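Local coordinates for protein WZI (Escherichia coli, PDB 2YNK) that acts as an outer-membrane lectin, a carbohydrate-binding beta-barrel that underpins assembly of the group 1 polysaccharide capsule, at residues Thr77-Thr82 with Gln355-Gly360; Gly158-Gly163 with Tyr341-His346; Ala391-Glu396 with Lys402-Ala407. All blocks are in the same frame, centred on the assembly; numbering follows the deposited sequence.

Contact 1. Residues Thr77-Thr82 with Gln355-Gly360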
loop_
_atom_site.group_PDB
_atom_site.type_symbol
_atom_site.label_atom_id
_atom_site.label_comp_id
_atom_site.label_asym_id
_atom_site.label_seq_id
_atom_site.Cartn_x
_atom_site.Cartn_y
_atom_site.Cartn_z
ATOM N N THR A 77 -8.122 15.221 15.379
ATOM C CA THR A 77 -9.359 15.499 16.059
ATOM C C THR A 77 -10.216 14.240 16.086
ATOM O O THR A 77 -10.944 14.005 17.044
ATOM C CB THR A 77 -10.125 16.645 15.377
ATOM O OG1 THR A 77 -10.430 16.287 14.028
ATOM C CG2 THR A 77 -9.308 17.915 15.378
ATOM N N ASP A 78 -10.120 13.430 15.036
ATOM C CA ASP A 78 -10.939 12.227 14.904
ATOM C C ASP A 78 -10.457 11.413 13.709
ATOM O O ASP A 78 -9.584 11.840 12.952
ATOM C CB ASP A 78 -12.417 12.615 14.685
ATOM C CG ASP A 78 -13.414 11.523 15.109
ATOM O OD1 ASP A 78 -13.016 10.378 15.426
ATOM O OD2 ASP A 78 -14.627 11.830 15.120
ATOM N N GLN A 79 -11.043 10.235 13.549
ATOM C CA GLN A 79 -10.825 9.391 12.386
ATOM C C GLN A 79 -11.462 10.045 11.156
ATOM O O GLN A 79 -12.580 10.556 11.241
ATOM C CB GLN A 79 -11.474 8.034 12.658
ATOM C CG GLN A 79 -11.125 6.918 11.702
ATOM C CD GLN A 79 -11.670 5.581 12.181
ATOM O OE1 GLN A 79 -12.476 5.523 13.115
ATOM N NE2 GLN A 79 -11.216 4.492 11.553
ATOM N N PRO A 80 -10.749 10.057 10.015
ATOM C CA PRO A 80 -11.401 10.483 8.780
ATOM C C PRO A 80 -12.668 9.676 8.491
ATOM O O PRO A 80 -12.775 8.519 8.884
ATOM C CB PRO A 80 -10.341 10.219 7.710
ATOM C CG PRO A 80 -9.048 10.308 8.427
ATOM C CD PRO A 80 -9.306 9.824 9.825
ATOM N N GLY A 81 -13.621 10.299 7.815
ATOM C CA GLY A 81 -14.883 9.660 7.497
ATOM C C GLY A 81 -14.744 8.760 6.294
ATOM O O GLY A 81 -15.329 7.684 6.260
ATOM N N THR A 82 -13.973 9.199 5.300
ATOM C CA THR A 82 -13.701 8.386 4.125
ATOM C C THR A 82 -12.493 7.496 4.403
ATOM O O THR A 82 -11.664 7.819 5.261
ATOM C CB THR A 82 -13.416 9.264 2.888
ATOM O OG1 THR A 82 -12.146 9.921 3.028
ATOM C CG2 THR A 82 -14.520 10.298 2.705
ATOM N N GLN A 355 -8.412 -7.471 13.414
ATOM C CA GLN A 355 -8.908 -6.494 14.381
ATOM C C GLN A 355 -9.944 -5.577 13.768
ATOM O O GLN A 355 -9.991 -4.379 14.049
ATOM C CB GLN A 355 -7.751 -5.717 14.993
ATOM C CG GLN A 355 -6.781 -6.647 15.702
ATOM C CD GLN A 355 -5.489 -5.992 16.110
ATOM O OE1 GLN A 355 -4.771 -5.432 15.277
ATOM N NE2 GLN A 355 -5.156 -6.094 17.393
ATOM N N GLY A 356 -10.786 -6.165 12.926
ATOM C CA GLY A 356 -11.898 -5.456 12.314
ATOM C C GLY A 356 -11.507 -4.712 11.062
ATOM O O GLY A 356 -12.365 -4.314 10.266
ATOM N N TYR A 357 -10.204 -4.514 10.882
ATOM C CA TYR A 357 -9.722 -3.713 9.781
ATOM C C TYR A 357 -9.305 -4.623 8.634
ATOM O O TYR A 357 -8.653 -5.656 8.843
ATOM C CB TYR A 357 -8.653 -2.745 10.257
ATOM C CG TYR A 357 -9.288 -1.484 10.834
ATOM C CD1 TYR A 357 -10.070 -1.542 11.986
ATOM C CD2 TYR A 357 -9.161 -0.249 10.193
ATOM C CE1 TYR A 357 -10.685 -0.412 12.497
ATOM C CE2 TYR A 357 -9.767 0.887 10.703
ATOM C CZ TYR A 357 -10.531 0.798 11.860
ATOM O OH TYR A 357 -11.139 1.923 12.382
ATOM N N PRO A 358 -9.766 -4.284 7.421
ATOM C CA PRO A 358 -9.574 -5.124 6.252
ATOM C C PRO A 358 -8.103 -5.292 5.854
ATOM O O PRO A 358 -7.350 -4.335 5.899
ATOM C CB PRO A 358 -10.331 -4.366 5.157
ATOM C CG PRO A 358 -10.298 -2.951 5.596
ATOM C CD PRO A 358 -10.455 -3.027 7.077
ATOM N N LEU A 359 -7.738 -6.525 5.516
ATOM C CA LEU A 359 -6.466 -6.869 4.915
ATOM C C LEU A 359 -6.463 -6.521 3.412
ATOM O O LEU A 359 -5.420 -6.516 2.765
ATOM C CB LEU A 359 -6.194 -8.372 5.082
ATOM C CG LEU A 359 -5.402 -8.860 6.291
ATOM C CD1 LEU A 359 -6.147 -8.585 7.586
ATOM C CD2 LEU A 359 -5.120 -10.347 6.139
ATOM N N GLY A 360 -7.647 -6.269 2.865
ATOM C CA GLY A 360 -7.794 -5.883 1.478
ATOM C C GLY A 360 -8.035 -4.401 1.402
ATOM O O GLY A 360 -7.275 -3.630 1.972
#

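Contact 2. Residues Gly158-Gly163 with Tyr341-His346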
loop_
_atom_site.group_PDB
_atom_site.type_symbol
_atom_site.label_atom_id
_atom_site.label_comp_id
_atom_site.label_asym_id
_atom_site.label_seq_id
_atom_site.Cartn_x
_atom_site.Cartn_y
_atom_site.Cartn_z
ATOM N N GLY A 158 -6.407 1.772 -2.674
ATOM C CA GLY A 158 -6.500 0.464 -2.045
ATOM C C GLY A 158 -5.877 -0.638 -2.881
ATOM O O GLY A 158 -5.648 -0.474 -4.083
ATOM N N SER A 159 -5.553 -1.741 -2.220
ATOM C CA SER A 159 -5.371 -3.019 -2.882
ATOM C C SER A 159 -6.571 -3.895 -2.553
ATOM O O SER A 159 -7.009 -3.941 -1.416
ATOM C CB SER A 159 -4.112 -3.714 -2.392
ATOM O OG SER A 159 -4.157 -5.092 -2.744
ATOM N N LEU A 160 -7.080 -4.615 -3.538
ATOM C CA LEU A 160 -8.214 -5.503 -3.313
ATOM C C LEU A 160 -7.822 -6.794 -2.604
ATOM O O LEU A 160 -8.708 -7.556 -2.185
ATOM C CB LEU A 160 -8.891 -5.872 -4.635
ATOM C CG LEU A 160 -9.468 -4.744 -5.490
ATOM C CD1 LEU A 160 -9.944 -5.321 -6.821
ATOM C CD2 LEU A 160 -10.590 -4.009 -4.775
ATOM N N ILE A 161 -6.519 -7.044 -2.463
ATOM C CA ILE A 161 -6.036 -8.332 -1.953
ATOM C C ILE A 161 -5.104 -8.229 -0.753
ATOM O O ILE A 161 -5.236 -9.001 0.183
ATOM C CB ILE A 161 -5.335 -9.143 -3.062
ATOM C CG1 ILE A 161 -5.006 -10.554 -2.553
ATOM C CG2 ILE A 161 -4.095 -8.408 -3.573
ATOM C CD1 ILE A 161 -4.961 -11.613 -3.634
ATOM N N ARG A 162 -4.144 -7.310 -0.796
ATOM C CA ARG A 162 -3.281 -7.054 0.344
ATOM C C ARG A 162 -2.875 -5.596 0.370
ATOM O O ARG A 162 -1.994 -5.162 -0.380
ATOM C CB ARG A 162 -2.044 -7.953 0.346
ATOM C CG ARG A 162 -2.288 -9.346 0.925
ATOM C CD ARG A 162 -2.588 -9.351 2.426
ATOM N NE ARG A 162 -1.479 -8.806 3.212
ATOM C CZ ARG A 162 -1.436 -7.584 3.737
ATOM N NH1 ARG A 162 -2.457 -6.726 3.614
ATOM N NH2 ARG A 162 -0.348 -7.207 4.400
ATOM N N GLY A 163 -3.536 -4.851 1.250
ATOM C CA GLY A 163 -3.257 -3.454 1.437
ATOM C C GLY A 163 -2.686 -3.141 2.804
ATOM O O GLY A 163 -1.995 -3.952 3.422
ATOM N N TYR A 341 -20.709 -11.619 0.673
ATOM C CA TYR A 341 -19.741 -12.680 0.355
ATOM C C TYR A 341 -18.290 -12.181 0.237
ATOM O O TYR A 341 -17.354 -12.934 0.498
ATOM C CB TYR A 341 -20.153 -13.394 -0.931
ATOM C CG TYR A 341 -19.379 -14.662 -1.219
ATOM C CD1 TYR A 341 -19.577 -15.810 -0.457
ATOM C CD2 TYR A 341 -18.448 -14.715 -2.262
ATOM C CE1 TYR A 341 -18.872 -16.971 -0.717
ATOM C CE2 TYR A 341 -17.742 -15.877 -2.535
ATOM C CZ TYR A 341 -17.961 -17.002 -1.760
ATOM O OH TYR A 341 -17.263 -18.157 -2.028
ATOM N N SER A 342 -18.090 -10.925 -0.151
ATOM C CA SER A 342 -16.725 -10.396 -0.255
ATOM C C SER A 342 -16.106 -10.239 1.131
ATOM O O SER A 342 -16.734 -9.711 2.050
ATOM C CB SER A 342 -16.693 -9.074 -1.020
ATOM O OG SER A 342 -16.821 -9.301 -2.410
ATOM N N TYR A 343 -14.878 -10.727 1.271
ATOM C CA TYR A 343 -14.139 -10.664 2.528
ATOM C C TYR A 343 -14.847 -11.389 3.690
ATOM O O TYR A 343 -14.570 -11.141 4.857
ATOM C CB TYR A 343 -13.817 -9.206 2.882
ATOM C CG TYR A 343 -12.998 -8.443 1.848
ATOM C CD1 TYR A 343 -12.114 -9.092 0.986
ATOM C CD2 TYR A 343 -13.081 -7.059 1.770
ATOM C CE1 TYR A 343 -11.357 -8.379 0.070
ATOM C CE2 TYR A 343 -12.328 -6.338 0.858
ATOM C CZ TYR A 343 -11.466 -7.000 0.010
ATOM O OH TYR A 343 -10.711 -6.278 -0.894
ATOM N N THR A 344 -15.720 -12.320 3.326
ATOM C CA THR A 344 -16.461 -13.181 4.244
ATOM C C THR A 344 -15.845 -14.559 4.167
ATOM O O THR A 344 -15.264 -14.914 3.143
ATOM C CB THR A 344 -17.924 -13.295 3.770
ATOM O OG1 THR A 344 -18.642 -12.138 4.197
ATOM C CG2 THR A 344 -18.606 -14.555 4.277
ATOM N N HIS A 345 -15.958 -15.330 5.241
ATOM C CA HIS A 345 -15.701 -16.764 5.166
ATOM C C HIS A 345 -16.482 -17.550 6.207
ATOM O O HIS A 345 -16.882 -17.004 7.237
ATOM C CB HIS A 345 -14.213 -17.058 5.254
ATOM C CG HIS A 345 -13.843 -18.396 4.696
ATOM N ND1 HIS A 345 -13.368 -19.385 5.459
ATOM C CD2 HIS A 345 -13.937 -18.901 3.407
ATOM C CE1 HIS A 345 -13.153 -20.475 4.701
ATOM N NE2 HIS A 345 -13.500 -20.178 3.441
ATOM N N HIS A 346 -16.693 -18.842 5.943
ATOM C CA HIS A 346 -17.533 -19.691 6.799
ATOM C C HIS A 346 -16.752 -20.458 7.836
ATOM O O HIS A 346 -17.322 -20.873 8.849
ATOM C CB HIS A 346 -18.391 -20.641 5.955
ATOM C CG HIS A 346 -17.589 -21.577 5.069
ATOM N ND1 HIS A 346 -16.826 -21.136 4.046
ATOM C CD2 HIS A 346 -17.465 -22.962 5.079
ATOM C CE1 HIS A 346 -16.239 -22.182 3.440
ATOM N NE2 HIS A 346 -16.631 -23.299 4.069
#

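Contact 3. Residues Ala391-Glu396 with Lys402-Ala407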
loop_
_atom_site.group_PDB
_atom_site.type_symbol
_atom_site.label_atom_id
_atom_site.label_comp_id
_atom_site.label_asym_id
_atom_site.label_seq_id
_atom_site.Cartn_x
_atom_site.Cartn_y
_atom_site.Cartn_z
ATOM N N ALA A 391 -18.512 7.205 -1.783
ATOM C CA ALA A 391 -18.375 5.823 -1.312
ATOM C C ALA A 391 -19.626 5.275 -0.610
ATOM O O ALA A 391 -20.034 5.783 0.433
ATOM C CB ALA A 391 -17.167 5.720 -0.392
ATOM N N LYS A 392 -20.229 4.242 -1.190
ATOM C CA LYS A 392 -21.252 3.454 -0.505
ATOM C C LYS A 392 -20.537 2.307 0.180
ATOM O O LYS A 392 -19.840 1.545 -0.482
ATOM C CB LYS A 392 -22.271 2.879 -1.487
ATOM C CG LYS A 392 -23.142 3.914 -2.173
ATOM C CD LYS A 392 -24.267 3.261 -2.976
ATOM C CE LYS A 392 -25.500 2.934 -2.128
ATOM N NZ LYS A 392 -25.309 1.811 -1.168
ATOM N N VAL A 393 -20.713 2.174 1.491
ATOM C CA VAL A 393 -19.957 1.206 2.274
ATOM C C VAL A 393 -20.861 0.319 3.150
ATOM O O VAL A 393 -21.912 0.762 3.632
ATOM C CB VAL A 393 -18.915 1.920 3.155
ATOM C CG1 VAL A 393 -17.917 2.663 2.285
ATOM C CG2 VAL A 393 -19.574 2.888 4.125
ATOM N N ASN A 394 -20.431 -0.932 3.337
ATOM C CA ASN A 394 -21.083 -1.910 4.222
ATOM C C ASN A 394 -22.629 -1.928 4.184
ATOM O O ASN A 394 -23.296 -1.816 5.218
ATOM C CB ASN A 394 -20.559 -1.746 5.659
ATOM C CG ASN A 394 -20.817 -2.976 6.524
ATOM O OD1 ASN A 394 -21.447 -3.942 6.081
ATOM N ND2 ASN A 394 -20.342 -2.943 7.768
ATOM N N PRO A 395 -23.205 -2.113 2.988
ATOM C CA PRO A 395 -24.661 -2.081 2.838
ATOM C C PRO A 395 -25.411 -3.110 3.701
ATOM O O PRO A 395 -26.580 -2.898 4.012
ATOM C CB PRO A 395 -24.861 -2.375 1.347
ATOM C CG PRO A 395 -23.655 -3.141 0.950
ATOM C CD PRO A 395 -22.537 -2.550 1.752
ATOM N N GLU A 396 -24.739 -4.200 4.076
ATOM C CA GLU A 396 -25.319 -5.250 4.923
ATOM C C GLU A 396 -25.011 -5.091 6.416
ATOM O O GLU A 396 -25.250 -6.015 7.192
ATOM C CB GLU A 396 -24.830 -6.631 4.452
ATOM C CG GLU A 396 -25.228 -6.991 3.027
ATOM C CD GLU A 396 -26.733 -6.961 2.819
ATOM O OE1 GLU A 396 -27.477 -7.399 3.727
ATOM O OE2 GLU A 396 -27.173 -6.483 1.749
ATOM N N LYS A 402 -15.080 -3.358 11.353
ATOM C CA LYS A 402 -15.053 -2.222 12.277
ATOM C C LYS A 402 -14.590 -0.890 11.646
ATOM O O LYS A 402 -14.766 0.169 12.246
ATOM C CB LYS A 402 -14.169 -2.556 13.493
ATOM C CG LYS A 402 -14.788 -3.574 14.448
ATOM C CD LYS A 402 -13.811 -4.092 15.505
ATOM C CE LYS A 402 -13.091 -2.986 16.295
ATOM N NZ LYS A 402 -11.782 -2.535 15.708
ATOM N N ALA A 403 -13.983 -0.928 10.462
ATOM C CA ALA A 403 -13.617 0.304 9.756
ATOM C C ALA A 403 -14.878 1.060 9.359
ATOM O O ALA A 403 -14.989 2.265 9.553
ATOM C CB ALA A 403 -12.784 -0.009 8.514
ATOM N N PHE A 404 -15.826 0.346 8.770
ATOM C CA PHE A 404 -17.079 0.953 8.355
ATOM C C PHE A 404 -18.246 0.098 8.812
ATOM O O PHE A 404 -18.807 -0.659 8.034
ATOM C CB PHE A 404 -17.043 1.201 6.860
ATOM C CG PHE A 404 -16.036 2.233 6.491
ATOM C CD1 PHE A 404 -16.371 3.577 6.532
ATOM C CD2 PHE A 404 -14.716 1.870 6.206
ATOM C CE1 PHE A 404 -15.428 4.544 6.228
ATOM C CE2 PHE A 404 -13.770 2.831 5.915
ATOM C CZ PHE A 404 -14.125 4.172 5.921
ATOM N N PRO A 405 -18.591 0.210 10.106
ATOM C CA PRO A 405 -19.578 -0.658 10.746
ATOM C C PRO A 405 -20.968 -0.597 10.128
ATOM O O PRO A 405 -21.654 -1.610 10.109
ATOM C CB PRO A 405 -19.613 -0.151 12.188
ATOM C CG PRO A 405 -19.083 1.241 12.120
ATOM C CD PRO A 405 -18.045 1.194 11.054
ATOM N N HIS A 406 -21.343 0.559 9.587
ATOM C CA HIS A 406 -22.712 0.813 9.161
ATOM C C HIS A 406 -22.850 1.053 7.692
ATOM O O HIS A 406 -21.919 1.531 7.027
ATOM C CB HIS A 406 -23.255 2.020 9.912
ATOM C CG HIS A 406 -22.961 1.988 11.392
ATOM N ND1 HIS A 406 -23.180 0.893 12.148
ATOM C CD2 HIS A 406 -22.434 2.959 12.247
ATOM C CE1 HIS A 406 -22.820 1.150 13.421
ATOM N NE2 HIS A 406 -22.361 2.416 13.478
ATOM N N ALA A 407 -24.032 0.728 7.169
ATOM C CA ALA A 407 -24.385 1.086 5.805
ATOM C C ALA A 407 -24.469 2.605 5.711
ATOM O O ALA A 407 -25.260 3.240 6.415
ATOM C CB ALA A 407 -25.694 0.444 5.390
#

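Contact 1. Residues Thr77-Thr82 with Gln355-Gly360
Q79 and Y357 touch although their backbones stay far apart: even the closest pair of CA atoms, Q79 CA and Y357 CA, is separated by 13.4 Å, and two long side chains reach across from opposite directions to make the contact. It illustrates how a loop and a distant short strand can be joined by a single polar bridge with little buried surface, 66 Å² for both sides together. The bridge is the hydrogen bond from Q79 NE2 to Y357 OH, 2.7 Å long and moderately bent, with an angle of 149° at the hydrogen. The glutamine amide arrives at the edge of the phenol ring, near its plane, and the two flat groups lie almost coplanar, 16° apart. The amide carbonyl is turned off, with Q79 OE1 3.9 Å from Y357 OH, so the amide nitrogen makes the link. Reach comes from an outstretched glutamine: CG stands anti to the backbone N (chi1 -168°) and the chain continues extended beyond it. At the root of that side chain, Q79 N donates to D78 OD1 at 2.7 Å, while the other carboxylate oxygen of D78 accepts from the backbone N of D442. The glutamine thus projects from a loop tied to its surroundings just before it. Residues 77-82 belong to the connection between barrel strands 69-76 and 95-104; T77 joins A446 of strand 444-454 and lines two dodecane pockets, whereas P80 and T82 touch strand 425-435. Y357 lies on the short strand 357-358, paired antiparallel with 353-354 outside the barrel sheet, and its side chain meets I121. The bridge therefore links the loop beside the last two barrel strands to a small hairpin in the long connection between strands 322-331 and 368-377.

Contact 2. Residues Gly158-Gly163 with Tyr341-His346
A type II beta turn running from Y341 to T344 presents the Y343 side chain to L160, whose own loop is shaped by an ST turn at S159. The case shows how a tyrosine hydroxyl can join two segments that have no regular secondary structure. Y343 occupies the third position of its turn with positive phi (60°), and its ring carries the hydroxyl across the contact. Y343 OH donates to L160 O at 2.7 Å. The carbonyl oxygen lies at the ring's edge, near the ring plane, yet the donor itself stands above the carbonyl plane, 40° out of it, and therefore does not meet a lone pair. Beyond this bond the touch is slight: L160 CB comes to 4.2 Å from Y343 OH, while the rest of the leucine packs against I294 and L309 of the barrel strands. Within the same loop, S159 OG accepts from I161 N at 3.1 Å and from R162 N at 3.0 Å, combining an ST turn with an ST motif; the same hydroxyl also bonds W152 O. The turn that carries Y343 is held by a bond from Y343 N to E296 OE2, its closing backbone bond from T344 N to Y341 O being weak. All three touching residues are buried, and the tyrosine oxygen is used twice, giving its proton to L160 O and accepting from the backbone N of D361. This double use probably holds the phenol in place and gives the buried carbonyl of L160 a donor.

Contact 3. Residues Ala391-Glu396 with Lys402-Ala407
N394 turns its CG anti to the backbone N (chi1 -161°), which carries the amide across to the carbonyl of F404. Its backbone is in the left-handed region, at the point where strand 383-393 ends. As a worked example, an asparagine just past a strand end binds a backbone carbonyl in the returning part of its own loop. N394 ND2 donates to F404 O at 2.8 Å, a fairly straight bond with 159° at the hydrogen, lying in the carbonyl plane and close to the plane of the amide as well. P405 O is also near, but at an angle too poor for a bond. The other end of the amide, N394 OD1, accepts from the backbone N of Q398, so both ends of the group are held and its rotation is set. Beside it, V393 CG2 meets F404 CD1 at 4.1 Å, obliquely to the ring. Where the loop returns, A407 CA makes a CH...O contact of 3.3 Å to V393 O, and the backbone N of A407 bonds N397 OD1. The paired strands begin immediately beyond: V393 bonds D408 and A391 bonds L410 through their backbones. The contact closes the loop of the hairpin formed by strands 383-393 and 408-422, with F404 leaning on L410 and P83, and A403 touching strand 357-358.

How the contacts relate
From the N terminus, 77-82 opens the widest loop after the first barrel strand and contact 1 closes it at 355-360. Contact 2 falls wholly within that span, running from 158-163 to 341-346. Contact 3 follows in series and closes only a short hairpin loop. Contacts 1 and 2 meet where L359 O accepts from G163 N (2.9 Å) and R162 NH1. Contacts 1 and 3 meet through K402, whose NZ bonds Q355 O and whose N probably bonds G356 O. Contacts 2 and 3 do not touch, their nearest atoms being about 7 Å apart. The segment 355-360 thus links both, joining the loops after barrel strands 69-76, 141-145 and 383-393.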